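Local coordinates for protein EscN (Escherichia coli O127:H6, PDB 2OBL) that is a P-loop protein of the ATP synthase alpha/beta family that probably works as part of the type III secretion system, at residues Tyr172-Arg177 and Leu222-Asn227; Asp187-Gly190 and Val196-Ser199; Gly58-Asp63 and Glu336-Ser341; Leu278-Glu283 and Glu340-Val345; Gly13-Gly18 and Pro22-Ile27. The protein carries 1 engineered substitution. One frame throughout, in Å; residues are numbered along the deposited sequence.

Interaction 1: residues Tyr172-Arg177 and Leu222-Asn227; sequences YARAAR and LLESDN. With ACT (acetate ion), chain C.
R174 and E224 reach for each other from opposite directions across the surface of the P-loop domain, joining helix 169-182 to the loop that follows strand 214-222. Their guanidinium and carboxylate planes lie only 17° apart, yet the salt bridge uses a single N-H: NH2 of R174 donates to OE2 of E224 over 2.8 Å, meeting the anti lone pair, the one turned away from OE1. The donor's partner stays in the guanidinium plane. A water completes the link, accepting from NH1 of R174 and donating to OE2, so OE2 is linked to both terminal nitrogens, NH2 directly. Arginine suits the place because its chain, extended from CG to NE, spans the gap, while E224 bends at its second torsion (chi2 -71°) to present the acid. An acetate ion, probably from the crystallisation liquor, lies between R174 and R177. Its methyl group sits 3.3 Å above the R174 guanidinium plane, offset toward the rim. R177 lies one turn further on and receives the carboxylate edge-on with two nearly straight bonds: NH1 of R177 donates to acetate O at 2.6 Å and NH2 of R177 to acetate OXT at 2.8 Å.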
# COMPACT_ATOMS: atom_id res chain seq x y z
N TYR A 172 -7.66 -10.45 -5.87
CA TYR A 172 -7.37 -10.53 -7.29
C TYR A 172 -6.93 -11.95 -7.63
O TYR A 172 -7.39 -12.54 -8.61
CB TYR A 172 -6.23 -9.58 -7.71
CG TYR A 172 -5.53 -10.12 -8.94
CD1 TYR A 172 -6.08 -9.95 -10.20
CD2 TYR A 172 -4.36 -10.87 -8.83
CE1 TYR A 172 -5.49 -10.49 -11.32
CE2 TYR A 172 -3.75 -11.41 -9.95
CZ TYR A 172 -4.33 -11.22 -11.20
OH TYR A 172 -3.73 -11.76 -12.31
N ALA A 173 -6.02 -12.48 -6.81
CA ALA A 173 -5.44 -13.82 -7.08
C ALA A 173 -6.48 -14.93 -6.96
O ALA A 173 -6.45 -15.91 -7.72
CB ALA A 173 -4.26 -14.09 -6.15
N ARG A 174 -7.41 -14.79 -6.02
CA ARG A 174 -8.46 -15.78 -5.86
C ARG A 174 -9.37 -15.75 -7.08
O ARG A 174 -9.81 -16.79 -7.56
CB ARG A 174 -9.26 -15.54 -4.59
CG ARG A 174 -8.45 -15.85 -3.32
CD ARG A 174 -9.23 -15.40 -2.10
NE ARG A 174 -8.46 -15.56 -0.88
CZ ARG A 174 -8.85 -15.10 0.30
NH1 ARG A 174 -10.01 -14.47 0.42
NH2 ARG A 174 -8.09 -15.29 1.38
N ALA A 175 -9.65 -14.56 -7.59
CA ALA A 175 -10.45 -14.44 -8.83
C ALA A 175 -9.68 -15.06 -10.00
O ALA A 175 -10.24 -15.84 -10.77
CB ALA A 175 -10.78 -12.96 -9.12
N ALA A 176 -8.40 -14.72 -10.14
CA ALA A 176 -7.59 -15.24 -11.23
C ALA A 176 -7.45 -16.77 -11.14
O ALA A 176 -7.37 -17.47 -12.18
CB ALA A 176 -6.21 -14.56 -11.22
N ARG A 177 -7.43 -17.28 -9.91
CA ARG A 177 -7.41 -18.73 -9.67
C ARG A 177 -8.65 -19.37 -10.29
O ARG A 177 -8.55 -20.36 -11.01
CB ARG A 177 -7.36 -19.03 -8.16
CG ARG A 177 -7.54 -20.50 -7.77
CD ARG A 177 -7.91 -20.59 -6.27
NE ARG A 177 -9.20 -19.96 -6.02
CZ ARG A 177 -9.64 -19.54 -4.84
NH1 ARG A 177 -8.88 -19.70 -3.75
NH2 ARG A 177 -10.85 -18.97 -4.73
N LEU A 222 -4.01 -9.93 2.23
CA LEU A 222 -4.96 -10.10 3.32
C LEU A 222 -4.58 -11.37 4.02
O LEU A 222 -4.50 -12.44 3.39
CB LEU A 222 -6.38 -10.21 2.79
CG LEU A 222 -6.84 -9.02 1.94
CD1 LEU A 222 -8.36 -9.09 1.74
CD2 LEU A 222 -6.41 -7.67 2.55
N LEU A 223 -4.32 -11.26 5.32
CA LEU A 223 -3.84 -12.38 6.10
C LEU A 223 -5.00 -13.09 6.77
O LEU A 223 -5.89 -12.45 7.32
CB LEU A 223 -2.82 -11.92 7.13
CG LEU A 223 -1.56 -11.28 6.55
CD1 LEU A 223 -0.64 -10.79 7.68
CD2 LEU A 223 -0.83 -12.25 5.62
N GLU A 224 -5.02 -14.41 6.68
CA GLU A 224 -6.08 -15.18 7.32
C GLU A 224 -5.64 -15.56 8.74
O GLU A 224 -4.45 -15.70 9.02
CB GLU A 224 -6.44 -16.41 6.48
CG GLU A 224 -7.01 -16.07 5.09
CD GLU A 224 -8.41 -15.47 5.12
OE1 GLU A 224 -8.99 -15.36 6.22
OE2 GLU A 224 -8.93 -15.12 4.04
N SER A 225 -6.61 -15.70 9.64
CA SER A 225 -6.29 -16.08 11.00
C SER A 225 -6.27 -17.60 11.06
O SER A 225 -7.06 -18.22 11.76
CB SER A 225 -7.31 -15.51 11.99
OG SER A 225 -7.30 -14.08 11.95
N ASP A 226 -5.37 -18.18 10.27
CA ASP A 226 -5.17 -19.61 10.29
C ASP A 226 -3.70 -19.86 9.97
O ASP A 226 -2.91 -18.92 9.83
CB ASP A 226 -6.10 -20.34 9.30
CG ASP A 226 -5.93 -19.88 7.86
OD1 ASP A 226 -4.79 -19.56 7.45
OD2 ASP A 226 -6.94 -19.84 7.11
N ASN A 227 -3.33 -21.12 9.87
CA ASN A 227 -1.93 -21.43 9.66
C ASN A 227 -1.73 -22.02 8.28
O ASN A 227 -0.77 -22.75 8.04
CB ASN A 227 -1.42 -22.34 10.78
CG ASN A 227 -1.36 -21.62 12.13
OD1 ASN A 227 -0.87 -20.49 12.23
ND2 ASN A 227 -1.84 -22.29 13.17
C ACT C . -10.97 -18.32 -1.25
O ACT C . -9.90 -18.95 -1.43
OXT ACT C . -11.76 -18.25 -2.23
CH3 ACT C . -11.27 -17.69 0.08
O HOH W 1 -11.27 -14.18 3.01

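Interaction 2: residues Asp187-Gly190 and Val196-Ser199; sequences DVRG and VFSS
NH2 of R189 stands over the aromatic face of F197, 3.3 Å above the ring plane and over its centre, and comes within 3.4 Å of F197 CD1. CZ of R189 is 4.1 Å from the ring centroid and 14° off the normal, which makes this a cation-pi interaction. It is not a flat stack, for the guanidinium and ring planes are 49° apart and the group leans over the ring with its NH2 corner lowest. A bend at the third torsion (chi3 -57°) folds the arginine back over the phenylalanine, and CB of R189 also touches the rim at F197 CZ, 3.8 Å away. The long arginine thus offers methylene carbon and charge to the same ring. NH2 has in addition a long, weak ion pair with E235 of helix 231-239. V188 adds an apolar contact: its CG1 approaches F197 CE2 obliquely at 3.7 Å, from a position between the backbone N and the carbonyl carbon. V188 and R189 both face F192, a geometry that fits a classic beta bulge and is consistent with two consecutive side chains turning to one ring. This loop bridges helix 169-182 and helix 194-204 on the surface of the P-loop domain. F197 projects from the second helix, where P231 and I232 of helix 231-239 also touch it. Deeper on helix 194-204, the hydroxyl of S199 turns back on its own backbone, OG donating to V196 O at 2.8 Å.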
# COMPACT_ATOMS: atom_id res chain seq x y z
N ASP A 187 -4.34 -27.32 -10.23
CA ASP A 187 -3.77 -26.75 -9.03
C ASP A 187 -2.28 -27.07 -9.04
O ASP A 187 -1.90 -28.22 -9.25
CB ASP A 187 -4.45 -27.39 -7.81
CG ASP A 187 -3.73 -27.12 -6.50
OD1 ASP A 187 -2.87 -26.21 -6.43
OD2 ASP A 187 -4.05 -27.82 -5.51
N VAL A 188 -1.42 -26.07 -8.86
CA VAL A 188 0.02 -26.37 -8.72
C VAL A 188 0.51 -26.17 -7.29
O VAL A 188 1.29 -26.96 -6.79
CB VAL A 188 0.92 -25.61 -9.74
CG1 VAL A 188 0.92 -24.11 -9.51
CG2 VAL A 188 2.35 -26.15 -9.70
N ARG A 189 0.01 -25.12 -6.63
CA ARG A 189 0.40 -24.80 -5.26
C ARG A 189 -0.77 -24.14 -4.56
O ARG A 189 -1.25 -23.11 -5.02
CB ARG A 189 1.55 -23.80 -5.25
CG ARG A 189 2.93 -24.39 -5.20
CD ARG A 189 3.90 -23.40 -4.54
NE ARG A 189 3.95 -22.11 -5.24
CZ ARG A 189 4.55 -21.92 -6.41
NH1 ARG A 189 5.13 -22.93 -7.03
NH2 ARG A 189 4.56 -20.72 -6.97
N GLY A 190 -1.21 -24.72 -3.45
CA GLY A 190 -2.19 -24.06 -2.57
C GLY A 190 -3.54 -23.82 -3.22
O GLY A 190 -4.28 -22.93 -2.81
N VAL A 196 -1.87 -17.80 -12.36
CA VAL A 196 -1.94 -16.76 -11.35
C VAL A 196 -0.52 -16.35 -10.96
O VAL A 196 -0.20 -15.17 -10.89
CB VAL A 196 -2.73 -17.20 -10.11
CG1 VAL A 196 -2.82 -16.06 -9.10
CG2 VAL A 196 -4.14 -17.65 -10.50
N PHE A 197 0.34 -17.34 -10.74
CA PHE A 197 1.72 -17.04 -10.37
C PHE A 197 2.44 -16.22 -11.43
O PHE A 197 3.08 -15.22 -11.12
CB PHE A 197 2.49 -18.31 -10.03
CG PHE A 197 1.97 -18.99 -8.81
CD1 PHE A 197 2.17 -18.44 -7.56
CD2 PHE A 197 1.22 -20.16 -8.92
CE1 PHE A 197 1.68 -19.05 -6.41
CE2 PHE A 197 0.74 -20.79 -7.79
CZ PHE A 197 0.95 -20.23 -6.53
N SER A 198 2.30 -16.61 -12.69
CA SER A 198 2.98 -15.87 -13.74
C SER A 198 2.40 -14.46 -13.93
O SER A 198 3.10 -13.57 -14.42
CB SER A 198 3.02 -16.68 -15.04
OG SER A 198 1.73 -16.82 -15.60
N SER A 199 1.16 -14.24 -13.50
CA SER A 199 0.54 -12.91 -13.68
C SER A 199 1.11 -11.89 -12.70
O SER A 199 1.10 -10.68 -12.97
CB SER A 199 -0.99 -12.98 -13.53
OG SER A 199 -1.36 -13.00 -12.14

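Interaction 3: residues Gly58-Asp63 and Glu336-Ser341; sequences GVRAID and EKTIES
Along residues 336-341, the first side chain to touch the other segment is that of T338, whose CA comes within 5.8 Å of the CA of R60. Its two branches divide the work. The methyl CG2 lies anti to the backbone N and packs on D63 CB at 4.1 Å, whereas OG1 rests 3.7 Å from R60 CG. A small beta-branched residue that is polar on one arm fits here, since OG1 also bonds to S334 O and S333 OG. A water joins OG1 of T338, 2.7 Å away, to the carboxylate of D63, donating to OD2 over 2.6 Å. The contact thereby brings the C-terminal helix 335-345 against the start of helix 60-65, at the edge of the P-loop domain. OD2 of D63 takes further donors from its own segment: G58 N, 2.8 Å away on the syn lone pair, and more weakly V59 N. L57 N binds the other oxygen, OD1, so the aspartate ties down the backbone that leads into its helix. R60 directs its guanidinium to F324 O, Q326 O and a salt bridge with D331. One turn beyond K337, S341 folds its hydroxyl back, OG donating to K337 O at 3.0 Å from the opposite face to S341 N.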
# COMPACT_ATOMS: atom_id res chain seq x y z
N GLY A 58 2.28 10.71 3.95
CA GLY A 58 1.59 11.46 4.99
C GLY A 58 1.28 10.56 6.18
O GLY A 58 0.28 10.76 6.88
N VAL A 59 2.12 9.55 6.39
CA VAL A 59 2.03 8.67 7.54
C VAL A 59 3.40 8.71 8.21
O VAL A 59 4.40 8.26 7.63
CB VAL A 59 1.69 7.21 7.13
CG1 VAL A 59 1.64 6.31 8.36
CG2 VAL A 59 0.37 7.16 6.38
N ARG A 60 3.46 9.27 9.42
CA ARG A 60 4.74 9.49 10.10
C ARG A 60 5.60 8.25 10.23
O ARG A 60 6.79 8.29 9.97
CB ARG A 60 4.54 10.11 11.48
CG ARG A 60 4.10 11.56 11.42
CD ARG A 60 4.24 12.23 12.80
NE ARG A 60 3.40 11.57 13.79
CZ ARG A 60 2.23 12.05 14.21
NH1 ARG A 60 1.75 13.18 13.71
NH2 ARG A 60 1.52 11.37 15.11
N ALA A 61 5.00 7.13 10.63
CA ALA A 61 5.77 5.93 10.86
C ALA A 61 6.48 5.50 9.58
O ALA A 61 7.63 5.08 9.62
CB ALA A 61 4.87 4.82 11.35
N ILE A 62 5.79 5.62 8.45
CA ILE A 62 6.34 5.16 7.17
C ILE A 62 7.30 6.19 6.58
O ILE A 62 8.45 5.88 6.26
CB ILE A 62 5.24 4.82 6.15
CG1 ILE A 62 4.34 3.70 6.70
CG2 ILE A 62 5.86 4.36 4.81
CD1 ILE A 62 3.06 3.47 5.88
N ASP A 63 6.83 7.42 6.44
CA ASP A 63 7.68 8.50 5.91
C ASP A 63 8.96 8.67 6.74
O ASP A 63 10.04 8.98 6.21
CB ASP A 63 6.92 9.82 5.90
CG ASP A 63 5.71 9.82 4.96
OD1 ASP A 63 5.63 8.96 4.05
OD2 ASP A 63 4.84 10.69 5.13
N GLU A 336 8.45 17.69 5.91
CA GLU A 336 9.36 18.51 6.71
C GLU A 336 9.11 18.27 8.20
O GLU A 336 10.04 17.96 8.95
CB GLU A 336 9.20 19.99 6.37
CG GLU A 336 9.94 20.91 7.33
CD GLU A 336 9.76 22.38 6.99
OE1 GLU A 336 8.90 23.04 7.63
OE2 GLU A 336 10.48 22.86 6.09
N LYS A 337 7.86 18.37 8.62
CA LYS A 337 7.52 18.20 10.03
C LYS A 337 7.85 16.80 10.54
O LYS A 337 8.31 16.64 11.68
CB LYS A 337 6.04 18.49 10.28
CG LYS A 337 5.62 18.24 11.73
CD LYS A 337 4.43 19.10 12.13
CE LYS A 337 3.13 18.57 11.55
NZ LYS A 337 2.00 19.49 11.87
N THR A 338 7.59 15.79 9.71
CA THR A 338 7.87 14.40 10.08
C THR A 338 9.35 14.20 10.40
O THR A 338 9.70 13.60 11.41
CB THR A 338 7.43 13.44 8.97
OG1 THR A 338 6.01 13.43 8.91
CG2 THR A 338 7.92 12.01 9.24
N ILE A 339 10.21 14.71 9.52
CA ILE A 339 11.63 14.58 9.74
C ILE A 339 12.08 15.36 10.99
O ILE A 339 12.85 14.85 11.80
CB ILE A 339 12.44 14.98 8.48
CG1 ILE A 339 12.00 14.11 7.29
CG2 ILE A 339 13.95 14.84 8.74
CD1 ILE A 339 12.67 14.46 5.96
N GLU A 340 11.57 16.57 11.17
CA GLU A 340 11.94 17.34 12.37
C GLU A 340 11.51 16.59 13.64
O GLU A 340 12.23 16.56 14.64
CB GLU A 340 11.34 18.75 12.32
CG GLU A 340 11.97 19.63 11.24
CD GLU A 340 11.48 21.07 11.27
OE1 GLU A 340 10.61 21.40 12.10
OE2 GLU A 340 11.98 21.88 10.46
N SER A 341 10.33 15.98 13.58
CA SER A 341 9.80 15.25 14.73
C SER A 341 10.60 13.99 15.03
O SER A 341 10.80 13.64 16.19
CB SER A 341 8.32 14.90 14.50
OG SER A 341 7.54 16.10 14.48
O HOH W 2 5.17 12.86 6.43

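Interaction 4: residues Leu278-Glu283 and Glu340-Val345; sequences LRAAAE and ESLFKV
A280 presses its single methyl into the hollow formed by L342 and F343, where two helices of the C-terminal helical region pack together. Helix segments 278-283 and 340-345 run at 49° to one another, with their axes 9.2 Å apart at closest approach. A small residue suits the crossing: A280 and F343 have the nearest pair of CA atoms, and the short alanine lets the helices come this near, its methyl filling the hollow. One wall of that hollow is the flat face of F343. A280 CB stands 4.2 Å from the ring centroid and 7° off the normal, a CH-pi contact made squarely over the ring. The other wall is the branched end of L342, whose CG lies 3.9 Å from A280 CB. In return, L342 fills the shallow groove between A280 and A281. With CG anti to its backbone N (chi1 173°), it points CD2 to within 3.9 Å of A281 N, while CB of A281 touches the same methyl at 4.4 Å. F324 of helix 318-325 and C284 also pack against L342, so that the leucine is enclosed from several neighbours. R279 and E283, one turn apart on helix 275-290, form a salt bridge along its flank. E283 divides its carboxylate, OE2 pairing with K313 and OE1 accepting from NH2 of R279 at 2.8 Å.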
# COMPACT_ATOMS: atom_id res chain seq x y z
N LEU A 278 18.49 8.65 7.78
CA LEU A 278 18.64 7.19 7.90
C LEU A 278 19.13 6.81 9.31
O LEU A 278 18.66 5.83 9.90
CB LEU A 278 19.64 6.67 6.86
CG LEU A 278 19.67 5.17 6.59
CD1 LEU A 278 18.31 4.72 6.04
CD2 LEU A 278 20.78 4.82 5.62
N ARG A 279 20.08 7.60 9.82
CA ARG A 279 20.65 7.37 11.15
C ARG A 279 19.63 7.55 12.26
O ARG A 279 19.54 6.73 13.17
CB ARG A 279 21.85 8.29 11.43
CG ARG A 279 22.53 7.98 12.77
CD ARG A 279 22.97 9.23 13.55
NE ARG A 279 21.85 10.07 13.98
CZ ARG A 279 21.04 9.81 15.01
NH1 ARG A 279 20.06 10.67 15.30
NH2 ARG A 279 21.18 8.71 15.74
N ALA A 280 18.85 8.63 12.18
CA ALA A 280 17.80 8.87 13.16
C ALA A 280 16.76 7.75 13.13
O ALA A 280 16.31 7.29 14.18
CB ALA A 280 17.13 10.21 12.93
N ALA A 281 16.37 7.33 11.93
CA ALA A 281 15.40 6.24 11.79
C ALA A 281 15.93 4.95 12.40
O ALA A 281 15.19 4.20 13.03
CB ALA A 281 15.05 6.01 10.33
N ALA A 282 17.21 4.68 12.20
CA ALA A 282 17.81 3.45 12.70
C ALA A 282 17.81 3.44 14.23
O ALA A 282 17.53 2.41 14.84
CB ALA A 282 19.23 3.29 12.17
N GLU A 283 18.12 4.58 14.83
CA GLU A 283 18.08 4.70 16.27
C GLU A 283 16.64 4.56 16.79
O GLU A 283 16.40 3.85 17.76
CB GLU A 283 18.70 6.02 16.75
CG GLU A 283 18.45 6.27 18.23
CD GLU A 283 19.45 7.22 18.86
OE1 GLU A 283 19.98 8.11 18.15
OE2 GLU A 283 19.71 7.07 20.08
N GLU A 340 11.57 16.57 11.17
CA GLU A 340 11.94 17.34 12.37
C GLU A 340 11.51 16.59 13.64
O GLU A 340 12.23 16.56 14.64
CB GLU A 340 11.34 18.75 12.32
CG GLU A 340 11.97 19.63 11.24
CD GLU A 340 11.48 21.07 11.27
OE1 GLU A 340 10.61 21.40 12.10
OE2 GLU A 340 11.98 21.88 10.46
N SER A 341 10.33 15.98 13.58
CA SER A 341 9.80 15.25 14.73
C SER A 341 10.60 13.99 15.03
O SER A 341 10.80 13.64 16.19
CB SER A 341 8.32 14.90 14.50
OG SER A 341 7.54 16.10 14.48
N LEU A 342 11.05 13.30 13.99
CA LEU A 342 11.89 12.12 14.14
C LEU A 342 13.18 12.42 14.91
O LEU A 342 13.56 11.70 15.84
CB LEU A 342 12.24 11.53 12.78
CG LEU A 342 13.25 10.37 12.76
CD1 LEU A 342 12.71 9.16 13.53
CD2 LEU A 342 13.55 9.99 11.32
N PHE A 343 13.86 13.49 14.52
CA PHE A 343 15.09 13.87 15.21
C PHE A 343 14.84 14.14 16.69
O PHE A 343 15.65 13.76 17.55
CB PHE A 343 15.74 15.08 14.53
CG PHE A 343 16.51 14.72 13.30
CD1 PHE A 343 17.89 14.74 13.31
CD2 PHE A 343 15.86 14.36 12.14
CE1 PHE A 343 18.61 14.41 12.16
CE2 PHE A 343 16.58 14.03 11.00
CZ PHE A 343 17.94 14.06 11.01
N LYS A 344 13.71 14.76 16.99
CA LYS A 344 13.31 15.02 18.37
C LYS A 344 13.10 13.75 19.21
O LYS A 344 13.46 13.73 20.39
CB LYS A 344 12.05 15.90 18.41
CG LYS A 344 12.25 17.34 17.93
CD LYS A 344 13.48 17.99 18.53
CE LYS A 344 13.61 19.46 18.10
NZ LYS A 344 13.36 19.57 16.63
N VAL A 345 12.55 12.70 18.62
CA VAL A 345 12.27 11.47 19.38
C VAL A 345 13.51 10.62 19.67
O VAL A 345 13.49 9.77 20.56
CB VAL A 345 11.16 10.58 18.73
CG1 VAL A 345 9.90 11.40 18.44
CG2 VAL A 345 11.66 9.89 17.47

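Interaction 5: residues Gly13-Gly18 and Pro22-Ile27; sequences GRLIDG and PMESNI
E24 OE1 accepts the backbone N-H of L15 over 3.0 Å in an almost straight bond (175°), approached from above the carboxylate plane. The returning backbone gives a second bond, M23 N to L15 O at 2.9 Å. It flanks the single antiparallel beta bridge of I16 with P22, by which residues 22-27 turn back along strand 15-16, itself beside strand 127-132 of the main sheet. A water donates to L15 O and, over 2.6 Å, to E24 OE1, and accepts from R14 NH1 and E24 N. R14 NH1 itself is 3.9 Å from E24 OE1, a long salt bridge of charges alone, the oxygen lying well out of the guanidinium plane. A second water donates to both G13 O and E24 OE2. Outward from this network, I16 lays CD1 against P22 CG at 3.9 Å. M23, flexible and bent at its third torsion (chi3 -57°), bridges two residues: CE meets I16 O at 3.4 Å and SD lies 3.6 Å from D17 CB. D17 turns its charge to R21. With an N-H, a water and an arginine around OE1, the glutamate probably stays ionised while standing in for a backbone partner of L15.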
# COMPACT_ATOMS: atom_id res chain seq x y z
N GLY A 13 -12.63 10.97 -10.80
CA GLY A 13 -13.79 11.19 -9.95
C GLY A 13 -14.87 10.15 -10.15
O GLY A 13 -15.94 10.24 -9.55
N ARG A 14 -14.60 9.13 -10.96
CA ARG A 14 -15.64 8.18 -11.34
C ARG A 14 -15.48 6.77 -10.76
O ARG A 14 -14.37 6.29 -10.56
CB ARG A 14 -15.76 8.09 -12.85
CG ARG A 14 -16.20 9.39 -13.49
CD ARG A 14 -16.90 9.15 -14.81
NE ARG A 14 -17.86 10.21 -15.08
CZ ARG A 14 -19.18 10.07 -14.97
NH1 ARG A 14 -19.71 8.90 -14.61
NH2 ARG A 14 -19.96 11.10 -15.23
N LEU A 15 -16.62 6.12 -10.54
CA LEU A 15 -16.64 4.70 -10.19
C LEU A 15 -16.76 3.90 -11.48
O LEU A 15 -17.67 4.12 -12.28
CB LEU A 15 -17.85 4.38 -9.31
CG LEU A 15 -17.79 4.87 -7.88
CD1 LEU A 15 -19.20 4.91 -7.30
CD2 LEU A 15 -16.91 3.96 -7.09
N ILE A 16 -15.85 2.96 -11.64
CA ILE A 16 -15.64 2.24 -12.87
C ILE A 16 -15.66 0.76 -12.52
O ILE A 16 -15.11 0.39 -11.48
CB ILE A 16 -14.21 2.60 -13.36
CG1 ILE A 16 -14.12 4.09 -13.71
CG2 ILE A 16 -13.77 1.73 -14.48
CD1 ILE A 16 -15.05 4.50 -14.76
N ASP A 17 -16.25 -0.08 -13.37
CA ASP A 17 -16.27 -1.53 -13.10
C ASP A 17 -14.98 -2.22 -13.50
O ASP A 17 -14.01 -1.56 -13.88
CB ASP A 17 -17.50 -2.25 -13.69
CG ASP A 17 -17.47 -2.40 -15.21
OD1 ASP A 17 -16.42 -2.16 -15.84
OD2 ASP A 17 -18.52 -2.77 -15.78
N GLY A 18 -14.96 -3.55 -13.39
CA GLY A 18 -13.73 -4.34 -13.60
C GLY A 18 -13.16 -4.27 -15.01
O GLY A 18 -11.97 -4.52 -15.22
N PRO A 22 -17.94 2.96 -16.69
CA PRO A 22 -18.58 3.75 -15.64
C PRO A 22 -19.85 3.10 -15.06
O PRO A 22 -20.69 2.61 -15.81
CB PRO A 22 -18.92 5.06 -16.35
CG PRO A 22 -17.87 5.18 -17.41
CD PRO A 22 -17.64 3.77 -17.89
N MET A 23 -19.96 3.08 -13.73
CA MET A 23 -21.06 2.42 -13.03
C MET A 23 -22.13 3.38 -12.49
O MET A 23 -23.22 2.96 -12.11
CB MET A 23 -20.52 1.57 -11.88
CG MET A 23 -19.87 0.29 -12.35
SD MET A 23 -19.32 -0.73 -10.99
CE MET A 23 -18.24 0.40 -10.15
N GLU A 24 -21.81 4.67 -12.43
CA GLU A 24 -22.78 5.64 -11.95
C GLU A 24 -23.71 5.97 -13.10
O GLU A 24 -23.27 6.11 -14.23
CB GLU A 24 -22.10 6.89 -11.43
CG GLU A 24 -21.21 6.63 -10.22
CD GLU A 24 -20.09 7.63 -10.09
OE1 GLU A 24 -19.15 7.62 -10.93
OE2 GLU A 24 -20.14 8.43 -9.14
N SER A 25 -24.99 6.07 -12.81
CA SER A 25 -25.93 6.33 -13.89
C SER A 25 -26.06 7.83 -14.11
O SER A 25 -26.73 8.52 -13.34
CB SER A 25 -27.29 5.71 -13.59
OG SER A 25 -28.08 6.57 -12.80
N ASN A 26 -25.40 8.33 -15.14
CA ASN A 26 -25.56 9.71 -15.60
C ASN A 26 -26.27 9.77 -16.95
O ASN A 26 -26.01 8.95 -17.83
CB ASN A 26 -24.21 10.40 -15.72
CG ASN A 26 -23.60 10.75 -14.38
OD1 ASN A 26 -23.96 11.76 -13.76
ND2 ASN A 26 -22.66 9.94 -13.93
N ILE A 27 -27.13 10.76 -17.14
CA ILE A 27 -27.80 10.90 -18.42
C ILE A 27 -26.80 11.37 -19.51
O ILE A 27 -26.99 11.09 -20.69
CB ILE A 27 -29.03 11.83 -18.33
CG1 ILE A 27 -29.87 11.72 -19.61
CG2 ILE A 27 -28.60 13.25 -18.04
CD1 ILE A 27 -31.33 12.09 -19.43
O HOH W 3 -18.61 10.90 -9.54
O HOH W 4 -19.27 6.14 -13.08

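Along the chain the order is interaction 5, then the opening of interaction 3 at helix 60-65, interactions 1 and 2, interaction 4, and the C-terminal helix 335-345. Interactions 1 and 2 are neighbours, their centres about 12 Å apart: V196 packs on helix 169-182, and Y172 OH probably hydrogen-bonds S199 OG. Interactions 3 and 4 share E340 and S341 of helix 335-345, with centres about 10 Å apart, so one helix serves both the P-loop domain and the C-terminal helices. These two pairs lie on opposite sides of the chain's centre. Interaction 5, about 44 Å from interaction 4 between centres, sits where strand 15-16 joins the main sheet beside strand 127-132.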